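Local coordinates for protein glucanase (Klebsiella pneumoniae, PDB 5GY3) that probably cleaves internal beta-1,4-glucosidic linkages in cellulose and related beta-glucans, as a family 8 glycoside hydrolase, at residues A[5-10]-A[295-300]; A[28-33]-A[291-296]; A[33-38]-A[49-54]. One frame throughout, in Å; residues are numbered along the deposited sequence.

Contact 1 (A[5-10]-A[295-300]); sequences ERYKAR and SASLKQ
Tyr7 reaches from helix 2-11 to helix 293-307, and between 5-10 and 295-300 its ring is the main bridging group. With CG anti to the backbone N, chi1 of -176° sends the ring toward 295-300; the two helices are nearly antiparallel, the axes of the two segments approaching to 10.9 Å. The tight part lies around this ring. NE2 of Gln300 sits over one face, 3.2 Å from Tyr7 CD1, its amide steeply inclined (75°) and not stacked. That nitrogen is steered by its own helix, since Gln300 NE2 donates to Ala296 O at 3.0 Å in a nearly straight bond. At the ring edge, in its plane, Ala296 CB packs 3.8 Å from Tyr7 CD1. Beyond it the phenol donates from Tyr7 OH to Ser297 OG at 2.8 Å, and the same serine oxygen is also bonded to Tyr293 O one turn earlier, so two bonds grip it. The outer side is looser and charged: Lys8 NZ pairs with Glu5 OE2 at 3.2 Å and with Asp44, while Arg6 pairs with Asp289, none of these touching 295-300. The contact packs the first and last helices of the family 8 (alpha/alpha)6 barrel. Phe11 and Ile18 also pack against Tyr7, Trp4 against Gln300, and helix 29-41 adds Phe34 on Ser297 and Leu38 on Gln300.

Contact 2 (A[28-33]-A[291-296]); sequences HTEGQG and DDYYSA
Tyr293 sends its phenol end into the first turn of helix 29-41, where it meets Glu30, Gly31 and His28. The hydrogen bond across the contact runs from Tyr293 OH to Glu30 OE2, 3.0 Å long, and uses the anti lone pair of that oxygen. Carboxylate and ring are nearly coplanar, their planes 13° apart, and OE2 lies at the ring edge, in its plane. Glu30 gets there with CG anti to the backbone N (chi1 165°) and its chain extended. Van der Waals packing surrounds the same hydroxyl: Gly31 CA lies 3.2 Å from Tyr293 OH, the glycine letting the phenol come close to the helix backbone. His28 CE1 stands 3.3 Å from Tyr293 OH, which lies at the imidazole edge; the two rings meet obliquely, with centroids 5.5 Å apart. Capping bonds form a third group, one at each helix start. His28, the N-cap of helix 29-41, accepts from Gly31 N through ND1 at 2.9 Å, its other nitrogen, NE2, being bonded to Asp20. Asp292, the N-cap of helix 293-307, takes Ser295 N on OD1 at 2.8 Å, nearly in line with the C-O bond. Tyr7 and Phe11 of helix 2-11 pack against Tyr293. The side chain of Glu30 comes within about 4 Å of that of Asp87, the predicted nucleophile. The phenol bond therefore helps orient one oxygen of Glu30 beside the probable active site, consistent with a second-shell role for Tyr293.

Contact 3 (A[33-38]-A[49-54]); sequences GFAMLL and DKLWQW
Helices 29-41 and 45-59 run nearly antiparallel, the axes of the two segments 9.4 Å apart at an angle of 152°, with Met36 and Leu51 nearest in the backbone. Only a short turn separates them in sequence, so they form an antiparallel helical hairpin of the (alpha/alpha)6 barrel of glycoside hydrolase family 8. The interface is apolar. Leu51 points at the partner helix and fits one of its methyls against the backbone and side chain of Ala35: Leu51 CD1 is 3.6 Å from Ala35 O and 3.7 Å from Ala35 CB. The small alanine leaves the branched leucine room to sit close to the main chain. Met36 and Leu51 run alongside one another, pointing opposite ways, with Met36 CG 3.8 Å from Leu51 CB. Met36 then continues to Trp52. Its chain is extended through chi2 and turns at chi3 (65°), which brings the terminal methyl to the CB and CE3 side of Trp52. The sulfur makes a Met-aromatic contact, SD lying 5.5 Å from the centroid of the six-membered ring in an oblique approach. Ala95 and Ile92 of helix 86-103 pack on Met36 and Trp52 respectively, while Met12 packs on Leu51 and Ile18 on Ala35. The methyl carries the closest part of the methionine-indole contact: Met36 CE lies 3.8 Å from both CE3 and CB of Trp52.

In the fold
All three contacts are largely buried, but they differ in chemistry. Measured from the centre of each contact to the centre of the chain, contact 2 lies deepest, at about 10 Å, and contacts 1 and 3 farther out, at about 16 and 15 Å. Contact 2 centres on a polar bond close to the predicted nucleophile. Contact 1 mixes polar and apolar packing and has charged residues at its margin, whereas contact 3, away from that nucleophile, meets through apolar side chains, with a Met-aromatic pair. Helix 293-307 serves contacts 1 and 2, and helix 29-41 serves contacts 2 and 3, so contact 2 joins the pairing of the chain ends to the helical hairpin. Phe34 touches both Ser297 and Tyr293.

Contact 1 (A[5-10]-A[295-300])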
loop_
_atom_site.group_PDB
_atom_site.type_symbol
_atom_site.label_atom_id
_atom_site.label_comp_id
_atom_site.label_asym_id
_atom_site.label_seq_id
_atom_site.Cartn_x
_atom_site.Cartn_y
_atom_site.Cartn_z
ATOM N N GLU A 5 -0.884 -20.464 -4.324
ATOM C CA GLU A 5 -0.965 -21.618 -3.432
ATOM C C GLU A 5 0.220 -21.661 -2.474
ATOM O O GLU A 5 0.052 -21.914 -1.273
ATOM C CB GLU A 5 -1.047 -22.911 -4.245
ATOM C CG GLU A 5 -2.345 -23.060 -5.012
ATOM C CD GLU A 5 -3.545 -23.143 -4.092
ATOM O OE1 GLU A 5 -3.432 -23.780 -3.020
ATOM O OE2 GLU A 5 -4.599 -22.568 -4.435
ATOM N N ARG A 6 1.428 -21.400 -2.982
ATOM C CA ARG A 6 2.600 -21.396 -2.111
ATOM C C ARG A 6 2.519 -20.272 -1.083
ATOM O O ARG A 6 2.944 -20.434 0.064
ATOM C CB ARG A 6 3.868 -21.281 -2.957
ATOM C CG ARG A 6 5.146 -21.474 -2.186
ATOM C CD ARG A 6 5.094 -22.740 -1.338
ATOM N NE ARG A 6 6.335 -22.955 -0.594
ATOM C CZ ARG A 6 6.479 -23.861 0.369
ATOM N NH1 ARG A 6 5.452 -24.633 0.710
ATOM N NH2 ARG A 6 7.643 -23.992 0.996
ATOM N N TYR A 7 1.958 -19.129 -1.477
ATOM C CA TYR A 7 1.782 -18.007 -0.558
ATOM C C TYR A 7 0.853 -18.375 0.590
ATOM O O TYR A 7 1.130 -18.066 1.756
ATOM C CB TYR A 7 1.233 -16.822 -1.348
ATOM C CG TYR A 7 1.062 -15.506 -0.620
ATOM C CD1 TYR A 7 2.154 -14.675 -0.369
ATOM C CD2 TYR A 7 -0.203 -15.058 -0.257
ATOM C CE1 TYR A 7 1.989 -13.448 0.259
ATOM C CE2 TYR A 7 -0.378 -13.840 0.369
ATOM C CZ TYR A 7 0.720 -13.035 0.624
ATOM O OH TYR A 7 0.534 -11.815 1.236
ATOM N N LYS A 8 -0.280 -19.011 0.276
ATOM C CA LYS A 8 -1.197 -19.426 1.333
ATOM C C LYS A 8 -0.551 -20.463 2.236
ATOM O O LYS A 8 -0.753 -20.446 3.454
ATOM C CB LYS A 8 -2.489 -19.990 0.739
ATOM C CG LYS A 8 -3.378 -18.975 0.043
ATOM C CD LYS A 8 -4.719 -19.606 -0.367
ATOM C CE LYS A 8 -4.514 -20.763 -1.334
ATOM N NZ LYS A 8 -5.808 -21.361 -1.780
ATOM N N ALA A 9 0.219 -21.382 1.650
ATOM C CA ALA A 9 0.835 -22.451 2.435
ATOM C C ALA A 9 1.837 -21.891 3.431
ATOM O O ALA A 9 1.953 -22.391 4.558
ATOM C CB ALA A 9 1.521 -23.455 1.511
ATOM N N ARG A 10 2.559 -20.845 3.041
ATOM C CA ARG A 10 3.572 -20.280 3.915
ATOM C C ARG A 10 3.030 -19.223 4.859
ATOM O O ARG A 10 3.503 -19.128 5.995
ATOM C CB ARG A 10 4.709 -19.698 3.075
ATOM C CG ARG A 10 5.522 -20.796 2.418
ATOM C CD ARG A 10 6.874 -20.305 1.984
ATOM N NE ARG A 10 7.515 -19.429 2.965
ATOM C CZ ARG A 10 8.394 -18.499 2.616
ATOM N NH1 ARG A 10 8.698 -18.351 1.336
ATOM N NH2 ARG A 10 8.958 -17.721 3.528
ATOM N N SER A 295 8.379 -9.810 0.461
ATOM C CA SER A 295 8.836 -10.054 -0.905
ATOM C C SER A 295 7.810 -10.867 -1.680
ATOM O O SER A 295 7.489 -10.537 -2.826
ATOM C CB SER A 295 10.192 -10.772 -0.895
ATOM O OG SER A 295 10.619 -11.113 -2.218
ATOM N N ALA A 296 7.271 -11.917 -1.057
ATOM C CA ALA A 296 6.261 -12.742 -1.718
ATOM C C ALA A 296 5.042 -11.919 -2.114
ATOM O O ALA A 296 4.473 -12.118 -3.195
ATOM C CB ALA A 296 5.847 -13.893 -0.800
ATOM N N SER A 297 4.627 -10.991 -1.252
ATOM C CA SER A 297 3.473 -10.151 -1.557
ATOM C C SER A 297 3.762 -9.233 -2.741
ATOM O O SER A 297 2.964 -9.139 -3.679
ATOM C CB SER A 297 3.083 -9.330 -0.324
ATOM O OG SER A 297 2.809 -10.156 0.795
ATOM N N LEU A 298 4.906 -8.544 -2.711
ATOM C CA LEU A 298 5.242 -7.613 -3.785
ATOM C C LEU A 298 5.370 -8.321 -5.124
ATOM O O LEU A 298 4.947 -7.790 -6.155
ATOM C CB LEU A 298 6.543 -6.875 -3.455
ATOM C CG LEU A 298 6.479 -5.697 -2.490
ATOM C CD1 LEU A 298 7.873 -5.076 -2.382
ATOM C CD2 LEU A 298 5.480 -4.660 -2.958
ATOM N N LYS A 299 5.979 -9.510 -5.137
ATOM C CA LYS A 299 6.095 -10.251 -6.388
ATOM C C LYS A 299 4.735 -10.427 -7.047
ATOM O O LYS A 299 4.595 -10.259 -8.262
ATOM C CB LYS A 299 6.728 -11.617 -6.139
ATOM C CG LYS A 299 8.232 -11.598 -5.923
ATOM C CD LYS A 299 8.731 -13.030 -5.870
ATOM C CE LYS A 299 10.254 -13.114 -5.898
ATOM N NZ LYS A 299 10.692 -14.555 -5.885
ATOM N N GLN A 300 3.723 -10.760 -6.254
ATOM C CA GLN A 300 2.416 -11.038 -6.827
ATOM C C GLN A 300 1.637 -9.767 -7.124
ATOM O O GLN A 300 0.841 -9.750 -8.066
ATOM C CB GLN A 300 1.615 -11.925 -5.891
ATOM C CG GLN A 300 2.177 -13.319 -5.761
ATOM C CD GLN A 300 1.502 -14.053 -4.645
ATOM O OE1 GLN A 300 0.495 -14.731 -4.856
ATOM N NE2 GLN A 300 2.031 -13.903 -3.441
#

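Contact 2 (A[28-33]-A[291-296])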
loop_
_atom_site.group_PDB
_atom_site.type_symbol
_atom_site.label_atom_id
_atom_site.label_comp_id
_atom_site.label_asym_id
_atom_site.label_seq_id
_atom_site.Cartn_x
_atom_site.Cartn_y
_atom_site.Cartn_z
ATOM N N HIS A 28 -1.618 -7.742 9.901
ATOM C CA HIS A 28 -1.968 -6.334 9.817
ATOM C C HIS A 28 -2.905 -6.119 8.639
ATOM O O HIS A 28 -3.110 -7.008 7.809
ATOM C CB HIS A 28 -0.723 -5.451 9.710
ATOM C CG HIS A 28 0.369 -6.033 8.871
ATOM N ND1 HIS A 28 0.235 -6.249 7.516
ATOM C CD2 HIS A 28 1.617 -6.451 9.199
ATOM C CE1 HIS A 28 1.356 -6.768 7.042
ATOM N NE2 HIS A 28 2.210 -6.901 8.043
ATOM N N THR A 29 -3.489 -4.922 8.583
ATOM C CA THR A 29 -4.498 -4.679 7.555
ATOM C C THR A 29 -3.881 -4.580 6.168
ATOM O O THR A 29 -4.537 -4.934 5.181
ATOM C CB THR A 29 -5.317 -3.436 7.901
ATOM O OG1 THR A 29 -4.451 -2.344 8.234
ATOM C CG2 THR A 29 -6.198 -3.734 9.092
ATOM N N GLU A 30 -2.625 -4.140 6.066
ATOM C CA GLU A 30 -1.913 -4.260 4.798
ATOM C C GLU A 30 -1.871 -5.714 4.339
ATOM O O GLU A 30 -2.165 -6.020 3.179
ATOM C CB GLU A 30 -0.491 -3.700 4.928
ATOM C CG GLU A 30 0.407 -4.107 3.776
ATOM C CD GLU A 30 1.881 -3.868 4.046
ATOM O OE1 GLU A 30 2.256 -2.695 4.252
ATOM O OE2 GLU A 30 2.656 -4.854 4.058
ATOM N N GLY A 31 -1.503 -6.626 5.243
ATOM C CA GLY A 31 -1.401 -8.028 4.865
ATOM C C GLY A 31 -2.742 -8.644 4.503
ATOM O O GLY A 31 -2.851 -9.370 3.508
ATOM N N GLN A 32 -3.773 -8.378 5.307
ATOM C CA GLN A 32 -5.110 -8.866 4.968
ATOM C C GLN A 32 -5.579 -8.290 3.638
ATOM O O GLN A 32 -6.108 -9.018 2.792
ATOM C CB GLN A 32 -6.110 -8.520 6.071
ATOM C CG GLN A 32 -5.759 -9.053 7.447
ATOM C CD GLN A 32 -5.478 -10.548 7.456
ATOM O OE1 GLN A 32 -4.348 -10.969 7.707
ATOM N NE2 GLN A 32 -6.508 -11.361 7.189
ATOM N N GLY A 33 -5.389 -6.982 3.433
ATOM C CA GLY A 33 -5.849 -6.357 2.200
ATOM C C GLY A 33 -5.099 -6.841 0.973
ATOM O O GLY A 33 -5.708 -7.108 -0.070
ATOM N N ASP A 291 11.950 -15.922 -0.196
ATOM C CA ASP A 291 11.030 -14.796 -0.046
ATOM C C ASP A 291 10.435 -14.776 1.356
ATOM O O ASP A 291 9.926 -15.795 1.833
ATOM C CB ASP A 291 9.900 -14.860 -1.070
ATOM C CG ASP A 291 10.353 -14.511 -2.458
ATOM O OD1 ASP A 291 11.171 -13.576 -2.638
ATOM O OD2 ASP A 291 9.872 -15.180 -3.402
ATOM N N ASP A 292 10.471 -13.610 2.004
ATOM C CA ASP A 292 9.685 -13.413 3.212
ATOM C C ASP A 292 8.275 -12.971 2.815
ATOM O O ASP A 292 7.954 -12.889 1.627
ATOM C CB ASP A 292 10.372 -12.425 4.166
ATOM C CG ASP A 292 10.650 -11.044 3.546
ATOM O OD1 ASP A 292 10.238 -10.744 2.405
ATOM O OD2 ASP A 292 11.297 -10.233 4.243
ATOM N N TYR A 293 7.418 -12.694 3.813
ATOM C CA TYR A 293 6.046 -12.258 3.528
ATOM C C TYR A 293 6.044 -11.062 2.589
ATOM O O TYR A 293 5.291 -11.012 1.609
ATOM C CB TYR A 293 5.286 -11.888 4.819
ATOM C CG TYR A 293 4.278 -10.761 4.587
ATOM C CD1 TYR A 293 3.015 -11.012 4.034
ATOM C CD2 TYR A 293 4.600 -9.438 4.888
ATOM C CE1 TYR A 293 2.110 -9.967 3.791
ATOM C CE2 TYR A 293 3.706 -8.390 4.643
ATOM C CZ TYR A 293 2.464 -8.661 4.096
ATOM O OH TYR A 293 1.591 -7.612 3.861
ATOM N N TYR A 294 6.896 -10.087 2.892
ATOM C CA TYR A 294 6.926 -8.829 2.163
ATOM C C TYR A 294 7.313 -9.038 0.704
ATOM O O TYR A 294 6.666 -8.502 -0.205
ATOM C CB TYR A 294 7.907 -7.903 2.879
ATOM C CG TYR A 294 8.130 -6.575 2.230
ATOM C CD1 TYR A 294 7.310 -5.508 2.509
ATOM C CD2 TYR A 294 9.187 -6.383 1.358
ATOM C CE1 TYR A 294 7.522 -4.287 1.922
ATOM C CE2 TYR A 294 9.402 -5.176 0.767
ATOM C CZ TYR A 294 8.561 -4.126 1.048
ATOM O OH TYR A 294 8.789 -2.907 0.445
ATOM N N SER A 295 8.379 -9.810 0.461
ATOM C CA SER A 295 8.836 -10.054 -0.905
ATOM C C SER A 295 7.810 -10.867 -1.680
ATOM O O SER A 295 7.489 -10.537 -2.826
ATOM C CB SER A 295 10.192 -10.772 -0.895
ATOM O OG SER A 295 10.619 -11.113 -2.218
ATOM N N ALA A 296 7.271 -11.917 -1.057
ATOM C CA ALA A 296 6.261 -12.742 -1.718
ATOM C C ALA A 296 5.042 -11.919 -2.114
ATOM O O ALA A 296 4.473 -12.118 -3.195
ATOM C CB ALA A 296 5.847 -13.893 -0.800
#

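Contact 3 (A[33-38]-A[49-54])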
loop_
_atom_site.group_PDB
_atom_site.type_symbol
_atom_site.label_atom_id
_atom_site.label_comp_id
_atom_site.label_asym_id
_atom_site.label_seq_id
_atom_site.Cartn_x
_atom_site.Cartn_y
_atom_site.Cartn_z
ATOM N N GLY A 33 -5.389 -6.982 3.433
ATOM C CA GLY A 33 -5.849 -6.357 2.200
ATOM C C GLY A 33 -5.099 -6.841 0.973
ATOM O O GLY A 33 -5.708 -7.108 -0.070
ATOM N N PHE A 34 -3.765 -6.932 1.066
ATOM C CA PHE A 34 -2.978 -7.525 -0.015
ATOM C C PHE A 34 -3.499 -8.910 -0.361
ATOM O O PHE A 34 -3.710 -9.237 -1.533
ATOM C CB PHE A 34 -1.503 -7.654 0.379
ATOM C CG PHE A 34 -0.700 -6.397 0.248
ATOM C CD1 PHE A 34 -1.197 -5.284 -0.397
ATOM C CD2 PHE A 34 0.583 -6.348 0.771
ATOM C CE1 PHE A 34 -0.423 -4.129 -0.518
ATOM C CE2 PHE A 34 1.360 -5.196 0.656
ATOM C CZ PHE A 34 0.848 -4.086 0.015
ATOM N N ALA A 35 -3.669 -9.753 0.655
ATOM C CA ALA A 35 -4.078 -11.127 0.395
ATOM C C ALA A 35 -5.493 -11.183 -0.165
ATOM O O ALA A 35 -5.787 -12.013 -1.032
ATOM C CB ALA A 35 -3.980 -11.951 1.672
ATOM N N MET A 36 -6.386 -10.325 0.328
ATOM C CA MET A 36 -7.734 -10.287 -0.240
ATOM C C MET A 36 -7.705 -9.902 -1.716
ATOM O O MET A 36 -8.438 -10.480 -2.526
ATOM C CB MET A 36 -8.619 -9.325 0.549
ATOM C CG MET A 36 -9.042 -9.857 1.905
ATOM S SD MET A 36 -9.789 -8.627 2.990
ATOM C CE MET A 36 -11.292 -8.197 2.099
ATOM N N LEU A 37 -6.870 -8.925 -2.085
ATOM C CA LEU A 37 -6.699 -8.581 -3.497
ATOM C C LEU A 37 -6.215 -9.781 -4.299
ATOM O O LEU A 37 -6.727 -10.068 -5.388
ATOM C CB LEU A 37 -5.703 -7.425 -3.651
ATOM C CG LEU A 37 -6.174 -6.013 -3.327
ATOM C CD1 LEU A 37 -4.968 -5.054 -3.276
ATOM C CD2 LEU A 37 -7.179 -5.546 -4.373
ATOM N N LEU A 38 -5.201 -10.477 -3.782
ATOM C CA LEU A 38 -4.654 -11.620 -4.503
ATOM C C LEU A 38 -5.636 -12.788 -4.541
ATOM O O LEU A 38 -5.641 -13.557 -5.510
ATOM C CB LEU A 38 -3.318 -12.036 -3.879
ATOM C CG LEU A 38 -2.177 -11.004 -3.967
ATOM C CD1 LEU A 38 -0.951 -11.492 -3.220
ATOM C CD2 LEU A 38 -1.815 -10.686 -5.410
ATOM N N ASP A 49 -13.153 -15.212 1.479
ATOM C CA ASP A 49 -14.126 -15.121 2.563
ATOM C C ASP A 49 -13.480 -15.401 3.919
ATOM O O ASP A 49 -13.860 -14.785 4.924
ATOM C CB ASP A 49 -15.305 -16.067 2.298
ATOM C CG ASP A 49 -16.275 -15.531 1.233
ATOM O OD1 ASP A 49 -16.326 -14.304 1.012
ATOM O OD2 ASP A 49 -17.012 -16.336 0.622
ATOM N N LYS A 50 -12.499 -16.313 3.969
ATOM C CA LYS A 50 -11.773 -16.562 5.217
ATOM C C LYS A 50 -10.982 -15.329 5.638
ATOM O O LYS A 50 -11.006 -14.926 6.808
ATOM C CB LYS A 50 -10.822 -17.754 5.063
ATOM C CG LYS A 50 -11.436 -19.151 5.201
ATOM C CD LYS A 50 -10.442 -20.250 4.726
ATOM C CE LYS A 50 -10.684 -20.633 3.253
ATOM N NZ LYS A 50 -9.487 -21.093 2.449
ATOM N N LEU A 51 -10.252 -14.731 4.690
ATOM C CA LEU A 51 -9.449 -13.548 4.986
ATOM C C LEU A 51 -10.328 -12.406 5.463
ATOM O O LEU A 51 -10.019 -11.734 6.457
ATOM C CB LEU A 51 -8.665 -13.122 3.745
ATOM C CG LEU A 51 -7.603 -14.075 3.215
ATOM C CD1 LEU A 51 -7.233 -13.739 1.769
ATOM C CD2 LEU A 51 -6.376 -14.015 4.114
ATOM N N TRP A 52 -11.437 -12.179 4.760
ATOM C CA TRP A 52 -12.327 -11.070 5.092
ATOM C C TRP A 52 -13.062 -11.326 6.404
ATOM O O TRP A 52 -13.190 -10.420 7.238
ATOM C CB TRP A 52 -13.307 -10.836 3.935
ATOM C CG TRP A 52 -14.422 -9.876 4.234
ATOM C CD1 TRP A 52 -15.758 -10.068 3.988
ATOM C CD2 TRP A 52 -14.307 -8.573 4.827
ATOM N NE1 TRP A 52 -16.477 -8.967 4.399
ATOM C CE2 TRP A 52 -15.610 -8.039 4.920
ATOM C CE3 TRP A 52 -13.231 -7.811 5.300
ATOM C CZ2 TRP A 52 -15.864 -6.776 5.461
ATOM C CZ3 TRP A 52 -13.482 -6.560 5.839
ATOM C CH2 TRP A 52 -14.788 -6.056 5.919
ATOM N N GLN A 53 -13.533 -12.558 6.610
ATOM C CA GLN A 53 -14.219 -12.891 7.855
ATOM C C GLN A 53 -13.322 -12.661 9.067
ATOM O O GLN A 53 -13.770 -12.122 10.082
ATOM C CB GLN A 53 -14.704 -14.342 7.810
ATOM C CG GLN A 53 -15.153 -14.922 9.152
ATOM C CD GLN A 53 -15.477 -16.417 9.056
ATOM O OE1 GLN A 53 -14.936 -17.127 8.201
ATOM N NE2 GLN A 53 -16.361 -16.895 9.931
ATOM N N TRP A 54 -12.052 -13.059 8.985
ATOM C CA TRP A 54 -11.173 -12.822 10.124
ATOM C C TRP A 54 -10.923 -11.329 10.311
ATOM O O TRP A 54 -10.983 -10.816 11.435
ATOM C CB TRP A 54 -9.847 -13.570 9.967
ATOM C CG TRP A 54 -8.969 -13.321 11.155
ATOM C CD1 TRP A 54 -8.947 -14.029 12.328
ATOM C CD2 TRP A 54 -8.023 -12.254 11.314
ATOM N NE1 TRP A 54 -8.030 -13.475 13.198
ATOM C CE2 TRP A 54 -7.454 -12.384 12.601
ATOM C CE3 TRP A 54 -7.596 -11.206 10.490
ATOM C CZ2 TRP A 54 -6.478 -11.505 13.081
ATOM C CZ3 TRP A 54 -6.625 -10.339 10.964
ATOM C CH2 TRP A 54 -6.077 -10.494 12.248
#